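Local coordinates for protein GphF (Archangium violaceum, PDB 6MBG) that forms the dehydratase domain of the gephyronic acid polyketide synthase and probably removes water from polyketide intermediates and moves the resulting double bond, at residues P67-D72 against R130-P135; T73-D78 against R231-A236; E102-H107 against R122-R127. All coordinates share one frame; numbering follows the deposited sequence.

Overall arrangement
Contacts 1, 2 and 3 sample three neighbouring strands, 103-109, 121-131 and 73-81, plus 224-234 on the far side of 73-81. Contact 1 is a surface contact between a loop and the end of strand 121-131, held by a salt bridge, polar bonds and a water. Contact 2 is buried and contact 3 partly so; both are antiparallel strand pairs with apolar side chains against helix 52-65 and mostly charged or polar ones on the other face. Strand 121-131 serves contacts 1 and 3. Contacts 1 and 2 meet where Arg131 O approaches Thr73 N, and contacts 2 and 3 meet at the Glu77-Arg127 salt bridge and where Phe104 packs on Val76.

Contact 1: residues P67-D72 against R130-P135; sequences PGNAAD and RRQLSP
Arg130, at the end of strand 121-131, reaches to the type I beta turn from Asn69 to Asp72, which leads from helix 52-65 into strand 73-81 of the hot-dog fold. This is the tight part of the contact. With CG anti to the backbone N (chi1 -175°) and the chain extended as far as NE, the guanidinium meets the turn with its edge. Arg130 NE makes a nearly straight hydrogen bond, part of a salt bridge, to the anti lone pair of Asp72 OD1, 2.9 Å away, the carboxylate and guanidinium planes standing 86° apart. Arg130 NH2 bonds to Asn69 O at 2.7 Å from well above the carbonyl plane; Asp72 N, closing the turn, comes to the same oxygen from the opposite face. The carboxylate is gripped further by Asn69: its N comes to OD1 from above the carboxylate plane, and Asn69 ND2 meets Asp72 OD2 on the syn side at 2.9 Å. Together these bonds hold the carboxylate in one rotation. Over one face of the guanidinium lies the backbone of Pro67 and Gly68, with Gly68 N 3.6 Å above the plane.

Toward solvent the contact thins out. Exposed Leu133 touches the turn through CB, 3.6 Å from Ala71 O, and a water bridges the two segments, donating to Asp72 OD2 at 2.9 Å and accepting from Leu133 N at 3.1 Å.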
loop_
_atom_site.group_PDB
_atom_site.type_symbol
_atom_site.label_atom_id
_atom_site.label_comp_id
_atom_site.label_asym_id
_atom_site.label_seq_id
_atom_site.Cartn_x
_atom_site.Cartn_y
_atom_site.Cartn_z
ATOM N N PRO A 67 14.813 8.186 -14.761
ATOM C CA PRO A 67 14.354 8.145 -16.156
ATOM C C PRO A 67 14.330 6.722 -16.697
ATOM O O PRO A 67 15.046 5.837 -16.223
ATOM C CB PRO A 67 15.394 8.997 -16.906
ATOM C CG PRO A 67 16.173 9.719 -15.823
ATOM C CD PRO A 67 16.126 8.831 -14.621
ATOM N N GLY A 68 13.490 6.508 -17.700
ATOM C CA GLY A 68 13.422 5.195 -18.313
ATOM C C GLY A 68 12.293 5.089 -19.307
ATOM O O GLY A 68 11.728 6.093 -19.742
ATOM N N ASN A 69 11.988 3.848 -19.674
ATOM C CA ASN A 69 10.903 3.550 -20.590
ATOM C C ASN A 69 9.600 3.446 -19.808
ATOM O O ASN A 69 9.596 3.097 -18.625
ATOM C CB ASN A 69 11.142 2.235 -21.325
ATOM C CG ASN A 69 12.564 2.090 -21.817
ATOM O OD1 ASN A 69 12.865 2.494 -22.928
ATOM N ND2 ASN A 69 13.437 1.485 -21.001
ATOM N N ALA A 70 8.488 3.720 -20.493
ATOM C CA ALA A 70 7.183 3.669 -19.831
ATOM C C ALA A 70 6.906 2.297 -19.233
ATOM O O ALA A 70 6.255 2.195 -18.183
ATOM C CB ALA A 70 6.080 4.035 -20.825
ATOM N N ALA A 71 7.391 1.235 -19.879
ATOM C CA ALA A 71 7.133 -0.132 -19.446
ATOM C C ALA A 71 8.164 -0.661 -18.451
ATOM O O ALA A 71 8.141 -1.859 -18.143
ATOM C CB ALA A 71 7.051 -1.050 -20.662
ATOM N N ASP A 72 9.060 0.193 -17.950
ATOM C CA ASP A 72 10.018 -0.209 -16.931
ATOM C C ASP A 72 9.304 -0.656 -15.664
ATOM O O ASP A 72 8.238 -0.146 -15.312
ATOM C CB ASP A 72 10.938 0.946 -16.531
ATOM C CG ASP A 72 11.996 1.284 -17.579
ATOM O OD1 ASP A 72 12.684 2.296 -17.344
ATOM O OD2 ASP A 72 12.143 0.578 -18.597
ATOM N N ARG A 130 14.493 1.304 -10.406
ATOM C CA ARG A 130 13.766 1.197 -11.658
ATOM C C ARG A 130 14.572 0.265 -12.543
ATOM O O ARG A 130 15.777 0.469 -12.694
ATOM C CB ARG A 130 13.620 2.581 -12.300
ATOM C CG ARG A 130 12.783 2.624 -13.544
ATOM C CD ARG A 130 12.466 4.062 -13.946
ATOM N NE ARG A 130 11.746 4.090 -15.217
ATOM C CZ ARG A 130 10.811 4.978 -15.531
ATOM N NH1 ARG A 130 10.479 5.926 -14.661
ATOM N NH2 ARG A 130 10.195 4.899 -16.705
ATOM N N ARG A 131 13.934 -0.747 -13.121
ATOM C CA ARG A 131 14.668 -1.659 -13.984
ATOM C C ARG A 131 13.868 -1.941 -15.248
ATOM O O ARG A 131 12.642 -1.860 -15.265
ATOM C CB ARG A 131 14.993 -2.965 -13.252
ATOM C CG ARG A 131 16.193 -2.861 -12.334
ATOM C CD ARG A 131 17.458 -2.444 -13.100
ATOM N NE ARG A 131 17.878 -3.419 -14.115
ATOM C CZ ARG A 131 17.939 -3.178 -15.426
ATOM N NH1 ARG A 131 18.339 -4.130 -16.261
ATOM N NH2 ARG A 131 17.602 -1.988 -15.904
ATOM N N GLN A 132 14.571 -2.289 -16.317
ATOM C CA GLN A 132 13.860 -2.678 -17.526
ATOM C C GLN A 132 13.028 -3.924 -17.260
ATOM O O GLN A 132 13.371 -4.755 -16.415
ATOM C CB GLN A 132 14.838 -2.929 -18.660
ATOM C CG GLN A 132 15.644 -1.695 -19.017
ATOM C CD GLN A 132 16.904 -2.068 -19.741
ATOM O OE1 GLN A 132 17.998 -1.670 -19.354
ATOM N NE2 GLN A 132 16.758 -2.856 -20.791
ATOM N N LEU A 133 11.906 -4.027 -17.970
ATOM C CA LEU A 133 11.024 -5.182 -17.844
ATOM C C LEU A 133 11.785 -6.466 -18.159
ATOM O O LEU A 133 12.394 -6.587 -19.222
ATOM C CB LEU A 133 9.827 -5.023 -18.782
ATOM C CG LEU A 133 8.751 -6.117 -18.783
ATOM C CD1 LEU A 133 8.259 -6.380 -17.375
ATOM C CD2 LEU A 133 7.602 -5.710 -19.683
ATOM N N SER A 134 11.742 -7.418 -17.230
ATOM C CA SER A 134 12.416 -8.692 -17.428
ATOM C C SER A 134 11.726 -9.489 -18.526
ATOM O O SER A 134 10.492 -9.612 -18.519
ATOM C CB SER A 134 12.432 -9.509 -16.137
ATOM O OG SER A 134 13.035 -10.777 -16.360
ATOM N N PRO A 135 12.473 -10.055 -19.476
ATOM C CA PRO A 135 11.859 -10.904 -20.501
ATOM C C PRO A 135 11.545 -12.311 -20.011
ATOM O O PRO A 135 10.896 -13.078 -20.739
ATOM C CB PRO A 135 12.922 -10.921 -21.603
ATOM C CG PRO A 135 14.218 -10.839 -20.837
ATOM C CD PRO A 135 13.941 -9.994 -19.610
HETATM O O HOH W 1 11.433 -1.780 -20.065
#

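Contact 2: residues T73-D78 against R231-A236; sequences TLIVED and RIELRA. With BU1 (1,4-butanediol), chain C.
Ile75 lays its CG2 methyl over the centre of the Arg231 guanidinium, 3.8 Å above the plane, while CD1 comes to 3.5 Å from Arg231 NH2; an apolar side chain thus covers one face of a charge engaged at its edge. That edge is taken by Glu233, two residues along the same strand. Arg231 grips it side-on, with NE at 2.8 Å and NH2 at 3.1 Å both directed to the single oxygen Glu233 OE2, NE meeting the anti lone pair of OE2. Glu77 lies alongside Arg231 and completes a salt-bridge network, although OE2 and NH1 are modelled too close together for the details of that link to be trusted. The other oxygen of Glu77, OE1, is paired with Arg127 NH1, again in a very short modelled approach.

The strands that carry these groups, 73-81 and 224-234, run antiparallel, their short segments at 167°, and join the two hot-dog-family portions of the dehydratase. Leu74 with Leu234 and Val76 with Ile232 are the hydrogen-bonded pairs, four backbone bonds in all. The side chains of these four residues share the face away from the network. There Ile232 CG2, set between its own backbone N and carbonyl carbon, presses on Val76 CB at 3.5 Å, and Leu59 of helix 52-65 covers both Leu74 and Val76.

At one end of the pairing, a water accepts from Thr73 OG1 and donates to Arg235 O. At the other, past Glu77, the chain turns at Asp78, whose OD1 lies 3.1 Å from C4 of a bound 1,4-butanediol, a molecule also hydrogen-bonded to Val79 O.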
loop_
_atom_site.group_PDB
_atom_site.type_symbol
_atom_site.label_atom_id
_atom_site.label_comp_id
_atom_site.label_asym_id
_atom_site.label_seq_id
_atom_site.Cartn_x
_atom_site.Cartn_y
_atom_site.Cartn_z
ATOM N N THR A 73 9.955 -1.559 -14.935
ATOM C CA THR A 73 9.494 -1.975 -13.613
ATOM C C THR A 73 9.927 -0.961 -12.554
ATOM O O THR A 73 11.095 -0.551 -12.516
ATOM C CB THR A 73 10.073 -3.355 -13.299
ATOM O OG1 THR A 73 9.568 -4.300 -14.252
ATOM C CG2 THR A 73 9.711 -3.797 -11.890
ATOM N N LEU A 74 8.989 -0.549 -11.705
ATOM C CA LEU A 74 9.275 0.332 -10.583
ATOM C C LEU A 74 9.467 -0.501 -9.324
ATOM O O LEU A 74 8.725 -1.462 -9.081
ATOM C CB LEU A 74 8.144 1.334 -10.373
ATOM C CG LEU A 74 7.722 2.166 -11.572
ATOM C CD1 LEU A 74 6.478 3.015 -11.194
ATOM C CD2 LEU A 74 8.904 3.071 -11.962
ATOM N N ILE A 75 10.460 -0.134 -8.522
ATOM C CA ILE A 75 10.880 -0.961 -7.398
ATOM C C ILE A 75 10.966 -0.098 -6.149
ATOM O O ILE A 75 11.513 1.009 -6.187
ATOM C CB ILE A 75 12.228 -1.649 -7.678
ATOM C CG1 ILE A 75 12.112 -2.547 -8.916
ATOM C CG2 ILE A 75 12.680 -2.445 -6.479
ATOM C CD1 ILE A 75 13.409 -2.938 -9.507
ATOM N N VAL A 76 10.429 -0.602 -5.042
ATOM C CA VAL A 76 10.698 -0.049 -3.722
ATOM C C VAL A 76 11.219 -1.186 -2.860
ATOM O O VAL A 76 10.686 -2.303 -2.899
ATOM C CB VAL A 76 9.455 0.618 -3.095
ATOM C CG1 VAL A 76 9.851 1.454 -1.879
ATOM C CG2 VAL A 76 8.782 1.518 -4.103
ATOM N N GLU A 77 12.265 -0.910 -2.091
ATOM C CA GLU A 77 12.939 -1.947 -1.324
ATOM C C GLU A 77 13.171 -1.487 0.100
ATOM O O GLU A 77 13.291 -0.290 0.365
ATOM C CB GLU A 77 14.303 -2.303 -1.922
ATOM C CG GLU A 77 14.257 -3.289 -3.034
ATOM C CD GLU A 77 15.649 -3.687 -3.448
ATOM O OE1 GLU A 77 16.504 -2.786 -3.565
ATOM O OE2 GLU A 77 15.883 -4.899 -3.631
ATOM N N ASP A 78 13.253 -2.466 1.005
ATOM C CA ASP A 78 13.709 -2.248 2.374
ATOM C C ASP A 78 12.881 -1.154 3.056
ATOM O O ASP A 78 13.410 -0.217 3.655
ATOM C CB ASP A 78 15.215 -1.926 2.371
ATOM C CG ASP A 78 15.793 -1.736 3.761
ATOM O OD1 ASP A 78 15.390 -2.463 4.694
ATOM O OD2 ASP A 78 16.667 -0.851 3.919
ATOM N N ARG A 231 10.404 -5.895 -0.479
ATOM C CA ARG A 231 10.471 -5.498 -1.880
ATOM C C ARG A 231 9.071 -5.407 -2.455
ATOM O O ARG A 231 8.240 -6.291 -2.204
ATOM C CB ARG A 231 11.317 -6.510 -2.672
ATOM C CG ARG A 231 11.604 -6.115 -4.100
ATOM C CD ARG A 231 12.529 -7.133 -4.749
ATOM N NE ARG A 231 12.917 -6.708 -6.087
ATOM C CZ ARG A 231 14.045 -6.066 -6.364
ATOM N NH1 ARG A 231 14.899 -5.790 -5.393
ATOM N NH2 ARG A 231 14.325 -5.708 -7.614
ATOM N N ILE A 232 8.796 -4.344 -3.213
ATOM C CA ILE A 232 7.636 -4.328 -4.097
ATOM C C ILE A 232 8.115 -3.993 -5.503
ATOM O O ILE A 232 8.897 -3.051 -5.691
ATOM C CB ILE A 232 6.531 -3.366 -3.612
ATOM C CG1 ILE A 232 5.423 -3.244 -4.661
ATOM C CG2 ILE A 232 7.094 -2.004 -3.245
ATOM C CD1 ILE A 232 4.156 -2.573 -4.122
ATOM N N GLU A 233 7.705 -4.807 -6.479
ATOM C CA GLU A 233 8.015 -4.569 -7.889
ATOM C C GLU A 233 6.719 -4.335 -8.636
ATOM O O GLU A 233 5.817 -5.178 -8.585
ATOM C CB GLU A 233 8.742 -5.752 -8.540
ATOM C CG GLU A 233 10.170 -5.959 -8.139
ATOM C CD GLU A 233 10.848 -7.002 -9.011
ATOM O OE1 GLU A 233 10.228 -7.454 -10.004
ATOM O OE2 GLU A 233 11.999 -7.372 -8.701
ATOM N N LEU A 234 6.638 -3.219 -9.352
ATOM C CA LEU A 234 5.435 -2.872 -10.097
ATOM C C LEU A 234 5.745 -2.924 -11.580
ATOM O O LEU A 234 6.614 -2.184 -12.068
ATOM C CB LEU A 234 4.904 -1.495 -9.706
ATOM C CG LEU A 234 3.617 -1.116 -10.435
ATOM C CD1 LEU A 234 2.501 -2.068 -9.985
ATOM C CD2 LEU A 234 3.251 0.378 -10.179
ATOM N N ARG A 235 5.038 -3.806 -12.293
ATOM C CA ARG A 235 5.295 -4.058 -13.704
ATOM C C ARG A 235 4.273 -3.419 -14.625
ATOM O O ARG A 235 4.543 -3.280 -15.820
ATOM C CB ARG A 235 5.319 -5.562 -13.981
ATOM C CG ARG A 235 6.359 -6.301 -13.210
ATOM C CD ARG A 235 6.385 -7.747 -13.662
ATOM N NE ARG A 235 7.518 -8.461 -13.093
ATOM C CZ ARG A 235 8.240 -9.348 -13.765
ATOM N NH1 ARG A 235 7.934 -9.618 -15.026
ATOM N NH2 ARG A 235 9.256 -9.961 -13.175
ATOM N N ALA A 236 3.109 -3.032 -14.109
ATOM C CA ALA A 236 2.123 -2.328 -14.915
ATOM C C ALA A 236 1.463 -1.284 -14.036
ATOM O O ALA A 236 1.205 -1.531 -12.856
ATOM C CB ALA A 236 1.058 -3.283 -15.489
HETATM C C1 BU1 C . 11.029 -4.526 6.881
HETATM C C2 BU1 C . 12.198 -4.210 5.949
HETATM C C3 BU1 C . 12.683 -5.489 5.267
HETATM C C4 BU1 C . 14.027 -5.195 4.591
HETATM O O5 BU1 C . 10.843 -3.463 7.779
HETATM O O6 BU1 C . 14.473 -6.281 3.825
HETATM O O HOH W 2 7.439 -3.489 -16.184
#

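Contact 3: residues E102-H107 against R122-R127; sequences ERFEIH and RHATGR
Phe104 has its CG between the backbone N and the carbonyl carbon (chi1 75°), which swings the ring across onto the backbone of Gly126. Gly126 N sits 3.6 Å above the ring plane, offset toward the rim, and with no side chain there the ring packs directly on the main chain. From the other side of the sheet Arg103, bent at chi2 (-87°) and chi3, folds its guanidinium over Gly126 O. That oxygen lies 3.2 Å above the centre of the plane, where the N-H groups point past it, so it covers the face without being hydrogen-bonded to Arg103; the hydrogen bond to Gly126 O comes from Phe104 N, 2.9 Å away.

Strands 103-109 and 121-131 form a beta hairpin here, and toward the connecting loop the register is shifted by a classic bulge. His123 and Ala124 both face Ile106: Ile106 O takes a straight bond from His123 N at 2.8 Å and a weak one from Ala124 N. Helix 52-65 packs on Phe104, Ile106 and Ala124.

On the opposite face, Arg122 CA makes a CH-pi contact with the His107 ring, 3.8 Å from its centroid. Arg103 NH1 and Arg127 NH2 approach to 4.3 Å, like charges whose repulsion is probably eased by acids on strand 73-81: Glu77, already paired with Arg127, and Asp78, whose OD2 forms a long, weak ion pair with Arg103 NH1.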
loop_
_atom_site.group_PDB
_atom_site.type_symbol
_atom_site.label_atom_id
_atom_site.label_comp_id
_atom_site.label_asym_id
_atom_site.label_seq_id
_atom_site.Cartn_x
_atom_site.Cartn_y
_atom_site.Cartn_z
ATOM N N GLU A 102 18.946 7.396 -4.105
ATOM C CA GLU A 102 17.911 6.361 -4.151
ATOM C C GLU A 102 17.357 5.970 -2.784
ATOM O O GLU A 102 16.473 5.114 -2.729
ATOM C CB GLU A 102 18.386 5.078 -4.845
ATOM C CG GLU A 102 18.339 5.130 -6.359
ATOM C CD GLU A 102 19.058 3.951 -6.997
ATOM O OE1 GLU A 102 20.302 4.017 -7.131
ATOM O OE2 GLU A 102 18.380 2.959 -7.352
ATOM N N ARG A 103 17.843 6.539 -1.685
ATOM C CA ARG A 103 17.154 6.380 -0.408
ATOM C C ARG A 103 16.051 7.423 -0.279
ATOM O O ARG A 103 16.235 8.573 -0.674
ATOM C CB ARG A 103 18.131 6.526 0.762
ATOM C CG ARG A 103 19.311 5.566 0.723
ATOM C CD ARG A 103 18.943 4.236 1.396
ATOM N NE ARG A 103 17.928 4.380 2.446
ATOM C CZ ARG A 103 17.305 3.364 3.042
ATOM N NH1 ARG A 103 17.576 2.109 2.694
ATOM N NH2 ARG A 103 16.403 3.601 3.986
ATOM N N PHE A 104 14.904 7.046 0.293
ATOM C CA PHE A 104 13.854 8.047 0.496
ATOM C C PHE A 104 13.354 8.038 1.935
ATOM O O PHE A 104 13.542 7.076 2.689
ATOM C CB PHE A 104 12.658 7.852 -0.470
ATOM C CG PHE A 104 11.771 6.682 -0.099
ATOM C CD1 PHE A 104 10.694 6.851 0.766
ATOM C CD2 PHE A 104 12.029 5.412 -0.615
ATOM C CE1 PHE A 104 9.891 5.767 1.127
ATOM C CE2 PHE A 104 11.217 4.328 -0.256
ATOM C CZ PHE A 104 10.160 4.515 0.615
ATOM N N GLU A 105 12.714 9.149 2.309
ATOM C CA GLU A 105 11.968 9.223 3.552
ATOM C C GLU A 105 10.726 10.066 3.312
ATOM O O GLU A 105 10.719 10.988 2.489
ATOM C CB GLU A 105 12.815 9.790 4.700
ATOM C CG GLU A 105 13.340 11.191 4.432
ATOM C CD GLU A 105 14.204 11.737 5.562
ATOM O OE1 GLU A 105 14.494 12.957 5.539
ATOM O OE2 GLU A 105 14.587 10.959 6.460
ATOM N N ILE A 106 9.660 9.721 4.023
ATOM C CA ILE A 106 8.370 10.387 3.889
ATOM C C ILE A 106 8.005 10.947 5.248
ATOM O O ILE A 106 8.087 10.232 6.253
ATOM C CB ILE A 106 7.286 9.413 3.392
ATOM C CG1 ILE A 106 7.560 9.057 1.924
ATOM C CG2 ILE A 106 5.873 10.021 3.556
ATOM C CD1 ILE A 106 6.745 7.838 1.429
ATOM N N HIS A 107 7.603 12.219 5.278
ATOM C CA HIS A 107 7.201 12.886 6.508
ATOM C C HIS A 107 5.888 13.630 6.269
ATOM O O HIS A 107 5.490 13.893 5.131
ATOM C CB HIS A 107 8.250 13.902 6.997
ATOM C CG HIS A 107 9.553 13.319 7.467
ATOM N ND1 HIS A 107 10.482 12.756 6.613
ATOM C CD2 HIS A 107 10.138 13.341 8.691
ATOM C CE1 HIS A 107 11.552 12.394 7.301
ATOM N NE2 HIS A 107 11.377 12.750 8.561
ATOM N N ARG A 122 8.120 11.505 10.824
ATOM C CA ARG A 122 8.592 10.514 9.860
ATOM C C ARG A 122 7.620 9.334 9.769
ATOM O O ARG A 122 7.273 8.723 10.783
ATOM C CB ARG A 122 9.993 10.024 10.251
ATOM C CG ARG A 122 10.615 9.066 9.209
ATOM C CD ARG A 122 12.073 8.723 9.500
ATOM N NE ARG A 122 12.184 8.002 10.759
ATOM C CZ ARG A 122 13.275 7.354 11.155
ATOM N NH1 ARG A 122 14.354 7.325 10.379
ATOM N NH2 ARG A 122 13.277 6.728 12.321
ATOM N N HIS A 123 7.186 9.002 8.548
ATOM C CA HIS A 123 6.235 7.903 8.365
ATOM C C HIS A 123 6.805 6.690 7.642
ATOM O O HIS A 123 6.353 5.571 7.898
ATOM C CB HIS A 123 5.003 8.404 7.605
ATOM C CG HIS A 123 4.259 9.459 8.351
ATOM N ND1 HIS A 123 3.700 9.237 9.592
ATOM C CD2 HIS A 123 4.063 10.769 8.075
ATOM C CE1 HIS A 123 3.143 10.355 10.025
ATOM N NE2 HIS A 123 3.359 11.299 9.126
ATOM N N ALA A 124 7.804 6.868 6.772
ATOM C CA ALA A 124 8.309 5.741 5.998
ATOM C C ALA A 124 9.713 6.038 5.502
ATOM O O ALA A 124 10.062 7.193 5.246
ATOM C CB ALA A 124 7.397 5.436 4.812
ATOM N N THR A 125 10.517 4.978 5.396
ATOM C CA THR A 125 11.830 5.044 4.770
ATOM C C THR A 125 12.003 3.807 3.892
ATOM O O THR A 125 11.354 2.776 4.097
ATOM C CB THR A 125 12.970 5.094 5.795
ATOM O OG1 THR A 125 12.922 3.923 6.628
ATOM C CG2 THR A 125 12.884 6.365 6.674
ATOM N N GLY A 126 12.912 3.914 2.925
ATOM C CA GLY A 126 13.246 2.767 2.094
ATOM C C GLY A 126 14.168 3.196 0.960
ATOM O O GLY A 126 14.797 4.253 1.026
ATOM N N ARG A 127 14.199 2.378 -0.093
ATOM C CA ARG A 127 15.014 2.641 -1.276
ATOM C C ARG A 127 14.143 2.502 -2.518
ATOM O O ARG A 127 13.210 1.697 -2.546
ATOM C CB ARG A 127 16.209 1.685 -1.332
ATOM C CG ARG A 127 17.171 1.913 -2.492
ATOM C CD ARG A 127 18.227 0.795 -2.573
ATOM N NE ARG A 127 18.552 0.250 -1.254
ATOM C CZ ARG A 127 18.250 -0.984 -0.853
ATOM N NH1 ARG A 127 17.620 -1.820 -1.670
ATOM N NH2 ARG A 127 18.581 -1.385 0.367
#